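Halohydrin epoxidase A (Corynebacterium sp., PDB 4Z9F) probably catalyses the conversion of vicinal halohydrins into epoxides with release of hydrogen halide. Local coordinates at residues Ala16-Leu21 with Tyr26-His31; Glu104-Phe109 with Pro145-Ala150; Pro177-Asn182 with Arg203-Gly208. The protein carries 1 engineered substitution. All coordinates share one frame; numbering follows the deposited sequence.

Three contacts sample different parts of one Rossmann-like subunit. Contact 1 lies in the first beta-alpha-beta unit; contact 2, on the far side of the chain's centre, pairs two long helices; contact 3 ties the loop after strand 170-177 to the end of helix 195-204. Their centres stand 22 to 24 Å apart, yet contact 1 reaches both others: His31 NE2 lies 4.1 Å from Phe109 CZ, and Ala16 CB lies 4.3 Å from Phe180 CZ. Contacts 2 and 3 remain about 7 Å apart at their nearest atoms. By family analogy, Tyr147 of contact 2 and segment 177-182 of contact 3 probably border the reaction pocket.

Contact 1: residues Ala16-Leu21 with Tyr26-His31; sequences AAVEAL and YTVVCH
Leu21 meets Tyr26 through a CH-pi contact: its CD2 methyl sits 4.0 Å from the centroid of the Tyr26 ring, almost exactly over the middle of one face. A chi1 of -65° places Leu21 CG beside the backbone N, and the second torsion then sets CD2 over the ring. The phenol end is tied down separately, since Tyr26 OH is hydrogen-bonded to Asp74.

Apolar contacts continue along the strand. Leu21 CB rests 3.7 Å from Val28 CG2, and the other Val28 branch, CG1, comes 4.0 Å from Val18 CG2. That same Val18 methyl reaches Cys30, with CG2 to SG at 3.7 Å, so one branch bridges two residues whose CB atoms both point toward the helix. The arrangement belongs to the beta-alpha-beta unit of a Rossmann-like fold, in which helix 14-23 follows strand 3-6 and covers the sheet before strand 27-30 begins. Helix and strand segments run nearly antiparallel, at 157°, with their axes 8.4 Å apart; Val6 of strand 3-6 also touches Val18 and Val28.

One backbone hydrogen bond accompanies this apolar layer. Tyr26 N donates to Leu21 O at 3.0 Å, with an N-H...O angle of 160°, spanning the turn from helix to strand. The same carbonyl oxygen also approaches the tyrosine side chain, lying 3.3 Å from Tyr26 CB.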
ATOM      1  N   ALA C  16      21.538  -1.888  18.901  1.00 22.27           N
ATOM      2  CA  ALA C  16      21.609  -0.572  18.275  1.00 20.40           C
ATOM      3  C   ALA C  16      20.833   0.463  19.082  1.00 20.30           C
ATOM      4  O   ALA C  16      21.288   1.604  19.243  1.00 22.36           O
ATOM      5  CB  ALA C  16      21.077  -0.643  16.838  1.00 21.31           C
ATOM      6  N   ALA C  17      19.662   0.075  19.583  1.00 22.02           N
ATOM      7  CA  ALA C  17      18.815   0.995  20.331  1.00 21.62           C
ATOM      8  C   ALA C  17      19.444   1.328  21.679  1.00 20.85           C
ATOM      9  O   ALA C  17      19.512   2.495  22.073  1.00 21.33           O
ATOM     10  CB  ALA C  17      17.428   0.384  20.507  1.00 21.25           C
ATOM     11  N   VAL C  18      19.919   0.306  22.390  1.00 24.26           N
ATOM     12  CA  VAL C  18      20.515   0.519  23.707  1.00 22.80           C
ATOM     13  C   VAL C  18      21.734   1.428  23.600  1.00 23.03           C
ATOM     14  O   VAL C  18      21.920   2.345  24.410  1.00 25.71           O
ATOM     15  CB  VAL C  18      20.856  -0.838  24.355  1.00 21.87           C
ATOM     16  CG1 VAL C  18      21.681  -0.637  25.625  1.00 29.04           C
ATOM     17  CG2 VAL C  18      19.587  -1.616  24.654  1.00 26.10           C
ATOM     18  N   GLU C  19      22.566   1.219  22.577  1.00 25.78           N
ATOM     19  CA  GLU C  19      23.722   2.092  22.404  1.00 23.44           C
ATOM     20  C   GLU C  19      23.317   3.505  22.006  1.00 27.03           C
ATOM     21  O   GLU C  19      23.852   4.478  22.546  1.00 22.10           O
ATOM     22  CB  GLU C  19      24.685   1.514  21.369  1.00 29.23           C
ATOM     23  CG  GLU C  19      25.811   2.481  21.006  1.00 30.75           C
ATOM     24  CD  GLU C  19      27.200   1.837  21.060  1.00 49.54           C
ATOM     25  OE1 GLU C  19      28.059   2.248  20.240  1.00 57.23           O
ATOM     26  OE2 GLU C  19      27.419   0.940  21.915  1.00 46.21           O
ATOM     27  N   ALA C  20      22.399   3.652  21.046  1.00 20.64           N
ATOM     28  CA  ALA C  20      22.085   4.995  20.568  1.00 22.08           C
ATOM     29  C   ALA C  20      21.397   5.828  21.645  1.00 20.29           C
ATOM     30  O   ALA C  20      21.715   7.008  21.820  1.00 23.39           O
ATOM     31  CB  ALA C  20      21.210   4.919  19.323  1.00 26.44           C
ATOM     32  N   LEU C  21      20.448   5.234  22.360  1.00 26.02           N
ATOM     33  CA  LEU C  21      19.734   5.971  23.398  1.00 21.05           C
ATOM     34  C   LEU C  21      20.659   6.324  24.558  1.00 25.15           C
ATOM     35  O   LEU C  21      20.558   7.419  25.121  1.00 26.00           O
ATOM     36  CB  LEU C  21      18.536   5.152  23.874  1.00 19.19           C
ATOM     37  CG  LEU C  21      17.465   4.947  22.790  1.00 15.49           C
ATOM     38  CD1 LEU C  21      16.536   3.803  23.143  1.00 24.47           C
ATOM     39  CD2 LEU C  21      16.700   6.242  22.636  1.00 21.48           C
ATOM     40  N   TYR C  26      19.936   8.938  27.573  1.00 23.60           N
ATOM     41  CA  TYR C  26      18.926   8.172  28.288  1.00 25.76           C
ATOM     42  C   TYR C  26      19.549   7.201  29.287  1.00 29.50           C
ATOM     43  O   TYR C  26      20.657   6.693  29.100  1.00 24.84           O
ATOM     44  CB  TYR C  26      18.059   7.358  27.322  1.00 24.18           C
ATOM     45  CG  TYR C  26      17.084   8.147  26.465  1.00 21.98           C
ATOM     46  CD1 TYR C  26      17.540   9.041  25.514  1.00 24.25           C
ATOM     47  CD2 TYR C  26      15.713   7.953  26.582  1.00 21.63           C
ATOM     48  CE1 TYR C  26      16.660   9.754  24.710  1.00 25.19           C
ATOM     49  CE2 TYR C  26      14.822   8.658  25.782  1.00 23.19           C
ATOM     50  CZ  TYR C  26      15.312   9.558  24.844  1.00 25.51           C
ATOM     51  OH  TYR C  26      14.452  10.277  24.039  1.00 25.16           O
ATOM     52  N   THR C  27      18.794   6.911  30.336  1.00 27.48           N
ATOM     53  CA  THR C  27      18.973   5.679  31.083  1.00 26.53           C
ATOM     54  C   THR C  27      18.131   4.619  30.388  1.00 26.68           C
ATOM     55  O   THR C  27      16.909   4.769  30.267  1.00 24.58           O
ATOM     56  CB  THR C  27      18.558   5.856  32.544  1.00 29.51           C
ATOM     57  OG1 THR C  27      19.357   6.888  33.126  1.00 24.80           O
ATOM     58  CG2 THR C  27      18.758   4.566  33.323  1.00 30.25           C
ATOM     59  N   VAL C  28      18.778   3.568  29.908  1.00 25.40           N
ATOM     60  CA  VAL C  28      18.097   2.535  29.145  1.00 23.85           C
ATOM     61  C   VAL C  28      17.852   1.342  30.055  1.00 24.95           C
ATOM     62  O   VAL C  28      18.788   0.618  30.417  1.00 28.48           O
ATOM     63  CB  VAL C  28      18.892   2.140  27.897  1.00 24.17           C
ATOM     64  CG1 VAL C  28      18.087   1.146  27.082  1.00 24.46           C
ATOM     65  CG2 VAL C  28      19.234   3.397  27.076  1.00 22.30           C
ATOM     66  N   VAL C  29      16.588   1.131  30.414  1.00 23.26           N
ATOM     67  CA  VAL C  29      16.155  -0.045  31.160  1.00 25.28           C
ATOM     68  C   VAL C  29      15.850  -1.167  30.169  1.00 27.59           C
ATOM     69  O   VAL C  29      15.070  -0.977  29.229  1.00 25.42           O
ATOM     70  CB  VAL C  29      14.920   0.287  32.013  1.00 25.70           C
ATOM     71  CG1 VAL C  29      14.458  -0.921  32.760  1.00 23.68           C
ATOM     72  CG2 VAL C  29      15.222   1.436  32.955  1.00 27.64           C
ATOM     73  N   CYS C  30      16.442  -2.344  30.387  1.00 27.35           N
ATOM     74  CA  CYS C  30      16.506  -3.394  29.376  1.00 26.27           C
ATOM     75  C   CYS C  30      15.853  -4.686  29.843  1.00 31.50           C
ATOM     76  O   CYS C  30      16.061  -5.125  30.978  1.00 32.40           O
ATOM     77  CB  CYS C  30      17.964  -3.679  28.994  1.00 27.30           C
ATOM     78  SG  CYS C  30      18.780  -2.278  28.248  1.00 26.91           S
ATOM     79  N   HIS C  31      15.082  -5.301  28.946  1.00 25.42           N
ATOM     80  CA  HIS C  31      14.532  -6.630  29.135  1.00 29.64           C
ATOM     81  C   HIS C  31      15.258  -7.597  28.211  1.00 29.80           C
ATOM     82  O   HIS C  31      15.684  -7.227  27.112  1.00 28.60           O
ATOM     83  CB  HIS C  31      13.021  -6.651  28.861  1.00 26.74           C
ATOM     84  CG  HIS C  31      12.496  -7.966  28.368  1.00 23.60           C
ATOM     85  ND1 HIS C  31      12.566  -8.351  27.044  1.00 25.97           N
ATOM     86  CD2 HIS C  31      11.859  -8.972  29.015  1.00 30.03           C
ATOM     87  CE1 HIS C  31      12.013  -9.542  26.903  1.00 26.37           C
ATOM     88  NE2 HIS C  31      11.573  -9.941  28.085  1.00 28.92           N
TER

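Contact 2: residues Glu104-Phe109 with Pro145-Ala150; sequences EALSIF and PLYGPA
Leu106 brings its CD1 methyl obliquely against the ring of Tyr147, 3.3 Å from CD2 and 3.6 Å from CE2. This is a close fit for carbon atoms, and the two side chains cross at about a right angle. It lies where helix 96-123 passes the first turn of helix 147-165, two long helices flanking the parallel sheet of a Rossmann-like fold related to the short-chain dehydrogenases. Tyr147 and Arg151 match the Tyr-x3-Arg pattern of halohydrin dehalogenases, consistent with a place in the catalytic site; Tyr147 OH is hydrogen-bonded to Arg151 NH1. The leucine methyl therefore packs against the CD2-CE2 bond of a ring whose polar end is held by a residue one turn further along the helix. A chi1 of 180° extends the tyrosine ring away from its backbone N, and its end comes nearer to Leu106 than the direction of its CB alone would suggest.

Closer to the backbones, the packing depends on small groups. Ala150 points its methyl at the other helix, 3.7 Å from Leu106 CB, and the nearest pair of CA atoms, those of Ser107 and Ala150, is only 5.5 Å apart. The segment of helix 96-123 contains a wider pi-type turn at 104-108, with Phe109 N bonded to Glu104 O at 2.8 Å. Leu106 O is hydrogen-bonded to Thr154 OG1, a second polar tie to the same helix.

The assembly adds a further partner on the Glu104 side, where Glu104 OE1 forms a salt bridge with Arg100 of a second subunit. Within the contact, Ser107 OG donates to Ala150 O at 2.9 Å, meeting the oxygen well off to the side of its C=O bond (105° at the oxygen) and 25° out of the carbonyl plane.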
ATOM      1  N   GLU C 104       2.680 -15.423  19.423  1.00 21.89           N
ATOM      2  CA  GLU C 104       2.919 -15.008  20.801  1.00 24.85           C
ATOM      3  C   GLU C 104       4.067 -14.013  20.876  1.00 21.52           C
ATOM      4  O   GLU C 104       3.932 -12.939  21.469  1.00 22.71           O
ATOM      5  CB  GLU C 104       3.207 -16.221  21.684  1.00 23.42           C
ATOM      6  CG  GLU C 104       3.134 -15.909  23.179  1.00 24.79           C
ATOM      7  CD  GLU C 104       1.720 -15.658  23.663  1.00 29.47           C
ATOM      8  OE1 GLU C 104       1.550 -14.892  24.641  1.00 30.44           O
ATOM      9  OE2 GLU C 104       0.774 -16.230  23.082  1.00 29.58           O
ATOM     10  N   ALA C 105       5.199 -14.333  20.236  1.00 24.83           N
ATOM     11  CA  ALA C 105       6.381 -13.480  20.361  1.00 19.38           C
ATOM     12  C   ALA C 105       6.247 -12.191  19.553  1.00 24.16           C
ATOM     13  O   ALA C 105       6.749 -11.133  19.965  1.00 21.38           O
ATOM     14  CB  ALA C 105       7.637 -14.244  19.919  1.00 21.18           C
ATOM     15  N   LEU C 106       5.601 -12.255  18.388  1.00 21.82           N
ATOM     16  CA  LEU C 106       5.635 -11.122  17.477  1.00 24.32           C
ATOM     17  C   LEU C 106       4.365 -10.286  17.483  1.00 20.18           C
ATOM     18  O   LEU C 106       4.405  -9.143  17.013  1.00 22.66           O
ATOM     19  CB  LEU C 106       5.913 -11.602  16.046  1.00 21.92           C
ATOM     20  CG  LEU C 106       7.156 -12.485  15.937  1.00 21.66           C
ATOM     21  CD1 LEU C 106       7.308 -12.927  14.510  1.00 22.32           C
ATOM     22  CD2 LEU C 106       8.404 -11.736  16.430  1.00 19.54           C
ATOM     23  N   SER C 107       3.262 -10.811  18.027  1.00 21.79           N
ATOM     24  CA  SER C 107       1.979 -10.118  17.981  1.00 22.25           C
ATOM     25  C   SER C 107       1.348  -9.979  19.360  1.00 24.31           C
ATOM     26  O   SER C 107       0.895  -8.890  19.724  1.00 24.33           O
ATOM     27  CB  SER C 107       1.018 -10.850  17.047  1.00 24.72           C
ATOM     28  OG  SER C 107       1.664 -11.148  15.813  1.00 25.10           O
ATOM     29  N   ILE C 108       1.282 -11.071  20.123  1.00 20.70           N
ATOM     30  CA  ILE C 108       0.608 -11.005  21.419  1.00 21.51           C
ATOM     31  C   ILE C 108       1.475 -10.283  22.444  1.00 21.95           C
ATOM     32  O   ILE C 108       1.003  -9.380  23.149  1.00 24.42           O
ATOM     33  CB  ILE C 108       0.214 -12.409  21.894  1.00 20.38           C
ATOM     34  CG1 ILE C 108      -0.714 -13.076  20.881  1.00 18.05           C
ATOM     35  CG2 ILE C 108      -0.486 -12.321  23.253  1.00 25.76           C
ATOM     36  CD1 ILE C 108      -2.089 -12.446  20.785  1.00 21.54           C
ATOM     37  N   PHE C 109       2.751 -10.664  22.545  1.00 19.61           N
ATOM     38  CA  PHE C 109       3.673  -9.994  23.461  1.00 23.25           C
ATOM     39  C   PHE C 109       3.672  -8.478  23.303  1.00 22.37           C
ATOM     40  O   PHE C 109       3.519  -7.779  24.317  1.00 24.77           O
ATOM     41  CB  PHE C 109       5.077 -10.600  23.280  1.00 26.06           C
ATOM     42  CG  PHE C 109       6.082 -10.183  24.321  1.00 25.36           C
ATOM     43  CD1 PHE C 109       6.688  -8.935  24.274  1.00 24.41           C
ATOM     44  CD2 PHE C 109       6.465 -11.069  25.319  1.00 26.09           C
ATOM     45  CE1 PHE C 109       7.626  -8.570  25.215  1.00 24.25           C
ATOM     46  CE2 PHE C 109       7.408 -10.709  26.256  1.00 28.45           C
ATOM     47  CZ  PHE C 109       7.988  -9.458  26.205  1.00 24.16           C
ATOM     48  N   PRO C 145       5.764 -17.319   5.686  1.00 21.06           N
ATOM     49  CA  PRO C 145       4.294 -17.336   5.640  1.00 21.97           C
ATOM     50  C   PRO C 145       3.612 -17.365   6.998  1.00 19.68           C
ATOM     51  O   PRO C 145       2.378 -17.277   7.048  1.00 21.63           O
ATOM     52  CB  PRO C 145       3.987 -18.614   4.857  1.00 22.65           C
ATOM     53  CG  PRO C 145       5.125 -19.542   5.256  1.00 23.83           C
ATOM     54  CD  PRO C 145       6.330 -18.674   5.509  1.00 22.29           C
ATOM     55  N   LEU C 146       4.352 -17.520   8.090  1.00 23.51           N
ATOM     56  CA  LEU C 146       3.786 -17.393   9.427  1.00 22.46           C
ATOM     57  C   LEU C 146       4.323 -16.176  10.153  1.00 22.58           C
ATOM     58  O   LEU C 146       3.555 -15.451  10.800  1.00 21.40           O
ATOM     59  CB  LEU C 146       4.076 -18.651  10.253  1.00 21.25           C
ATOM     60  CG  LEU C 146       3.447 -19.924   9.681  1.00 23.29           C
ATOM     61  CD1 LEU C 146       3.926 -21.139  10.447  1.00 24.60           C
ATOM     62  CD2 LEU C 146       1.928 -19.820   9.715  1.00 27.89           C
ATOM     63  N   TYR C 147       5.632 -15.955  10.019  1.00 20.84           N
ATOM     64  CA  TYR C 147       6.309 -14.768  10.536  1.00 20.35           C
ATOM     65  C   TYR C 147       5.767 -13.490   9.910  1.00 21.90           C
ATOM     66  O   TYR C 147       5.615 -12.472  10.593  1.00 19.68           O
ATOM     67  CB  TYR C 147       7.803 -14.917  10.255  1.00 19.69           C
ATOM     68  CG  TYR C 147       8.755 -13.817  10.682  1.00 18.70           C
ATOM     69  CD1 TYR C 147       9.200 -12.872   9.770  1.00 22.05           C
ATOM     70  CD2 TYR C 147       9.294 -13.789  11.957  1.00 22.55           C
ATOM     71  CE1 TYR C 147      10.114 -11.893  10.135  1.00 20.52           C
ATOM     72  CE2 TYR C 147      10.198 -12.813  12.335  1.00 21.18           C
ATOM     73  CZ  TYR C 147      10.611 -11.869  11.416  1.00 20.82           C
ATOM     74  OH  TYR C 147      11.517 -10.891  11.769  1.00 20.76           O
ATOM     75  N   GLY C 148       5.492 -13.511   8.605  1.00 18.26           N
ATOM     76  CA  GLY C 148       4.927 -12.360   7.938  1.00 18.50           C
ATOM     77  C   GLY C 148       3.605 -11.923   8.546  1.00 19.22           C
ATOM     78  O   GLY C 148       3.451 -10.770   8.959  1.00 20.64           O
ATOM     79  N   PRO C 149       2.609 -12.820   8.566  1.00 20.68           N
ATOM     80  CA  PRO C 149       1.333 -12.480   9.221  1.00 18.35           C
ATOM     81  C   PRO C 149       1.490 -11.894  10.619  1.00 23.06           C
ATOM     82  O   PRO C 149       0.849 -10.884  10.941  1.00 19.34           O
ATOM     83  CB  PRO C 149       0.605 -13.826   9.237  1.00 18.78           C
ATOM     84  CG  PRO C 149       1.043 -14.449   7.942  1.00 20.62           C
ATOM     85  CD  PRO C 149       2.501 -14.074   7.798  1.00 18.91           C
ATOM     86  N   ALA C 150       2.343 -12.490  11.449  1.00 18.67           N
ATOM     87  CA  ALA C 150       2.529 -11.970  12.804  1.00 18.51           C
ATOM     88  C   ALA C 150       3.124 -10.562  12.797  1.00 20.19           C
ATOM     89  O   ALA C 150       2.702  -9.697  13.578  1.00 20.20           O
ATOM     90  CB  ALA C 150       3.398 -12.936  13.610  1.00 21.02           C
TER

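Contact 3: residues Pro177-Asn182 with Arg203-Gly208; sequences PNFFNN and RDVPLG
Val205 presses one methyl onto a face of Phe179. Its CG2 lies 3.5 Å from the ring centroid and is displaced toward the rim near CG and CD1, each 3.4 Å away. This CH-pi contact is the tight part of the interface. Phe179 sets CG beside its backbone N (chi1 -60°), while Val205, the first residue after helix 195-204, holds CG2 anti to its carbonyl carbon and over the ring. On the opposite face stands Asn178 OD1, which also accepts a hydrogen bond from Phe179 N at 2.9 Å, the donor lying above the amide plane. Tyr242 meets the phenylalanine ring edge-to-face.

The other flank is looser. Asp204 CB only approaches Phe179 CZ, at 4.1 Å, and the carboxylate plane is turned 69° from the ring. Asp204 is partly exposed, and its OD2 has a long salt bridge to NH1 of exposed Arg203. Beyond Val205 the chain makes a type I beta turn to Gly208, and Val205 O accepts a hydrogen bond from Arg167 of a third subunit. In halohydrin dehalogenases the loop following this sixth strand of the Rossmann-like sheet helps form the halide pocket, so segment 177-182 probably serves the same site here.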
ATOM      1  N   PRO C 177      12.771  -3.511   9.270  1.00 19.47           N
ATOM      2  CA  PRO C 177      14.133  -3.711   8.764  1.00 19.19           C
ATOM      3  C   PRO C 177      14.243  -4.916   7.843  1.00 18.37           C
ATOM      4  O   PRO C 177      13.490  -5.886   7.945  1.00 16.63           O
ATOM      5  CB  PRO C 177      14.967  -3.935  10.039  1.00 22.18           C
ATOM      6  CG  PRO C 177      14.021  -3.716  11.211  1.00 22.52           C
ATOM      7  CD  PRO C 177      12.634  -3.940  10.672  1.00 17.68           C
ATOM      8  N   ASN C 178      15.221  -4.825   6.942  1.00 17.94           N
ATOM      9  CA  ASN C 178      15.789  -5.943   6.192  1.00 20.05           C
ATOM     10  C   ASN C 178      17.191  -5.514   5.781  1.00 17.07           C
ATOM     11  O   ASN C 178      17.484  -4.320   5.687  1.00 16.56           O
ATOM     12  CB  ASN C 178      14.942  -6.322   4.960  1.00 18.99           C
ATOM     13  CG  ASN C 178      15.200  -7.757   4.478  1.00 24.26           C
ATOM     14  OD1 ASN C 178      16.012  -8.496   5.055  1.00 23.53           O
ATOM     15  ND2 ASN C 178      14.501  -8.157   3.410  1.00 28.94           N
ATOM     16  N   PHE C 179      18.059  -6.500   5.540  1.00 19.10           N
ATOM     17  CA  PHE C 179      19.455  -6.218   5.211  1.00 16.27           C
ATOM     18  C   PHE C 179      20.068  -5.250   6.213  1.00 16.34           C
ATOM     19  O   PHE C 179      20.828  -4.351   5.865  1.00 18.27           O
ATOM     20  CB  PHE C 179      19.571  -5.702   3.782  1.00 19.12           C
ATOM     21  CG  PHE C 179      19.070  -6.687   2.766  1.00 20.12           C
ATOM     22  CD1 PHE C 179      17.848  -6.506   2.142  1.00 18.26           C
ATOM     23  CD2 PHE C 179      19.815  -7.815   2.464  1.00 21.10           C
ATOM     24  CE1 PHE C 179      17.392  -7.418   1.211  1.00 23.45           C
ATOM     25  CE2 PHE C 179      19.360  -8.734   1.527  1.00 23.55           C
ATOM     26  CZ  PHE C 179      18.152  -8.533   0.906  1.00 23.68           C
ATOM     27  N   PHE C 180      19.708  -5.440   7.478  1.00 18.09           N
ATOM     28  CA  PHE C 180      20.143  -4.599   8.586  1.00 18.93           C
ATOM     29  C   PHE C 180      21.200  -5.364   9.375  1.00 16.77           C
ATOM     30  O   PHE C 180      20.924  -6.457   9.876  1.00 20.88           O
ATOM     31  CB  PHE C 180      18.925  -4.252   9.446  1.00 16.60           C
ATOM     32  CG  PHE C 180      19.254  -3.747  10.807  1.00 17.46           C
ATOM     33  CD1 PHE C 180      18.525  -4.177  11.909  1.00 19.08           C
ATOM     34  CD2 PHE C 180      20.270  -2.824  10.990  1.00 17.21           C
ATOM     35  CE1 PHE C 180      18.813  -3.692  13.177  1.00 17.65           C
ATOM     36  CE2 PHE C 180      20.573  -2.354  12.261  1.00 22.39           C
ATOM     37  CZ  PHE C 180      19.848  -2.793  13.345  1.00 15.68           C
ATOM     38  N   ASN C 181      22.419  -4.809   9.446  1.00 18.22           N
ATOM     39  CA  ASN C 181      23.506  -5.465  10.179  1.00 18.17           C
ATOM     40  C   ASN C 181      23.142  -5.557  11.654  1.00 19.05           C
ATOM     41  O   ASN C 181      23.155  -4.553  12.378  1.00 21.83           O
ATOM     42  CB  ASN C 181      24.820  -4.702   9.972  1.00 17.47           C
ATOM     43  CG  ASN C 181      25.995  -5.271  10.779  1.00 20.98           C
ATOM     44  OD1 ASN C 181      26.907  -4.525  11.124  1.00 23.75           O
ATOM     45  ND2 ASN C 181      25.976  -6.563  11.085  1.00 21.25           N
ATOM     46  N   ASN C 182      22.784  -6.750  12.098  1.00 20.00           N
ATOM     47  CA  ASN C 182      22.307  -6.955  13.456  1.00 20.89           C
ATOM     48  C   ASN C 182      22.572  -8.403  13.837  1.00 20.44           C
ATOM     49  O   ASN C 182      22.693  -9.266  12.956  1.00 22.03           O
ATOM     50  CB  ASN C 182      20.810  -6.600  13.574  1.00 18.95           C
ATOM     51  CG  ASN C 182      19.901  -7.676  13.036  1.00 19.08           C
ATOM     52  OD1 ASN C 182      19.625  -8.657  13.719  1.00 18.66           O
ATOM     53  ND2 ASN C 182      19.403  -7.489  11.799  1.00 21.55           N
ATOM     54  N   ARG C 203      22.760  -7.397  -5.415  1.00 23.07           N
ATOM     55  CA  ARG C 203      21.638  -7.575  -6.327  1.00 24.02           C
ATOM     56  C   ARG C 203      20.379  -6.879  -5.828  1.00 26.55           C
ATOM     57  O   ARG C 203      19.679  -6.228  -6.613  1.00 25.43           O
ATOM     58  CB  ARG C 203      21.357  -9.061  -6.525  1.00 24.39           C
ATOM     59  CG  ARG C 203      20.272  -9.348  -7.552  1.00 32.09           C
ATOM     60  CD  ARG C 203      19.951 -10.833  -7.621  1.00 35.82           C
ATOM     61  NE  ARG C 203      21.079 -11.651  -7.181  1.00 41.34           N
ATOM     62  CZ  ARG C 203      21.061 -12.423  -6.098  1.00 36.36           C
ATOM     63  NH1 ARG C 203      19.967 -12.482  -5.349  1.00 39.99           N
ATOM     64  NH2 ARG C 203      22.135 -13.130  -5.762  1.00 35.68           N
ATOM     65  N   ASP C 204      20.075  -7.015  -4.530  1.00 24.83           N
ATOM     66  CA  ASP C 204      18.751  -6.695  -4.018  1.00 21.54           C
ATOM     67  C   ASP C 204      18.672  -5.372  -3.268  1.00 19.65           C
ATOM     68  O   ASP C 204      17.560  -4.861  -3.091  1.00 21.21           O
ATOM     69  CB  ASP C 204      18.252  -7.822  -3.097  1.00 22.35           C
ATOM     70  CG  ASP C 204      17.996  -9.135  -3.853  1.00 30.16           C
ATOM     71  OD1 ASP C 204      17.988  -9.120  -5.100  1.00 30.18           O
ATOM     72  OD2 ASP C 204      17.800 -10.179  -3.195  1.00 33.55           O
ATOM     73  N   VAL C 205      19.793  -4.804  -2.833  1.00 16.23           N
ATOM     74  CA  VAL C 205      19.779  -3.604  -1.999  1.00 17.71           C
ATOM     75  C   VAL C 205      20.310  -2.431  -2.816  1.00 17.48           C
ATOM     76  O   VAL C 205      21.532  -2.318  -3.020  1.00 17.20           O
ATOM     77  CB  VAL C 205      20.608  -3.799  -0.728  1.00 20.21           C
ATOM     78  CG1 VAL C 205      20.568  -2.512   0.118  1.00 16.93           C
ATOM     79  CG2 VAL C 205      20.096  -4.981   0.043  1.00 19.47           C
ATOM     80  N   PRO C 206      19.455  -1.503  -3.254  1.00 17.20           N
ATOM     81  CA  PRO C 206      19.962  -0.319  -3.966  1.00 14.34           C
ATOM     82  C   PRO C 206      21.108   0.390  -3.249  1.00 17.74           C
ATOM     83  O   PRO C 206      22.075   0.796  -3.892  1.00 18.61           O
ATOM     84  CB  PRO C 206      18.708   0.559  -4.069  1.00 15.82           C
ATOM     85  CG  PRO C 206      17.596  -0.448  -4.207  1.00 17.24           C
ATOM     86  CD  PRO C 206      17.976  -1.534  -3.226  1.00 17.53           C
ATOM     87  N   LEU C 207      21.033   0.549  -1.927  1.00 18.06           N
ATOM     88  CA  LEU C 207      22.115   1.218  -1.216  1.00 17.77           C
ATOM     89  C   LEU C 207      23.429   0.441  -1.309  1.00 17.66           C
ATOM     90  O   LEU C 207      24.494   1.031  -1.110  1.00 17.13           O
ATOM     91  CB  LEU C 207      21.733   1.428   0.252  1.00 18.70           C
ATOM     92  CG  LEU C 207      22.561   2.425   1.066  1.00 20.16           C
ATOM     93  CD1 LEU C 207      22.376   3.867   0.556  1.00 16.27           C
ATOM     94  CD2 LEU C 207      22.151   2.296   2.535  1.00 18.19           C
ATOM     95  N   GLY C 208      23.378  -0.862  -1.594  1.00 16.74           N
ATOM     96  CA  GLY C 208      24.588  -1.623  -1.862  1.00 19.69           C
ATOM     97  C   GLY C 208      25.302  -2.177  -0.652  1.00 22.48           C
ATOM     98  O   GLY C 208      26.394  -2.747  -0.802  1.00 19.39           O
TER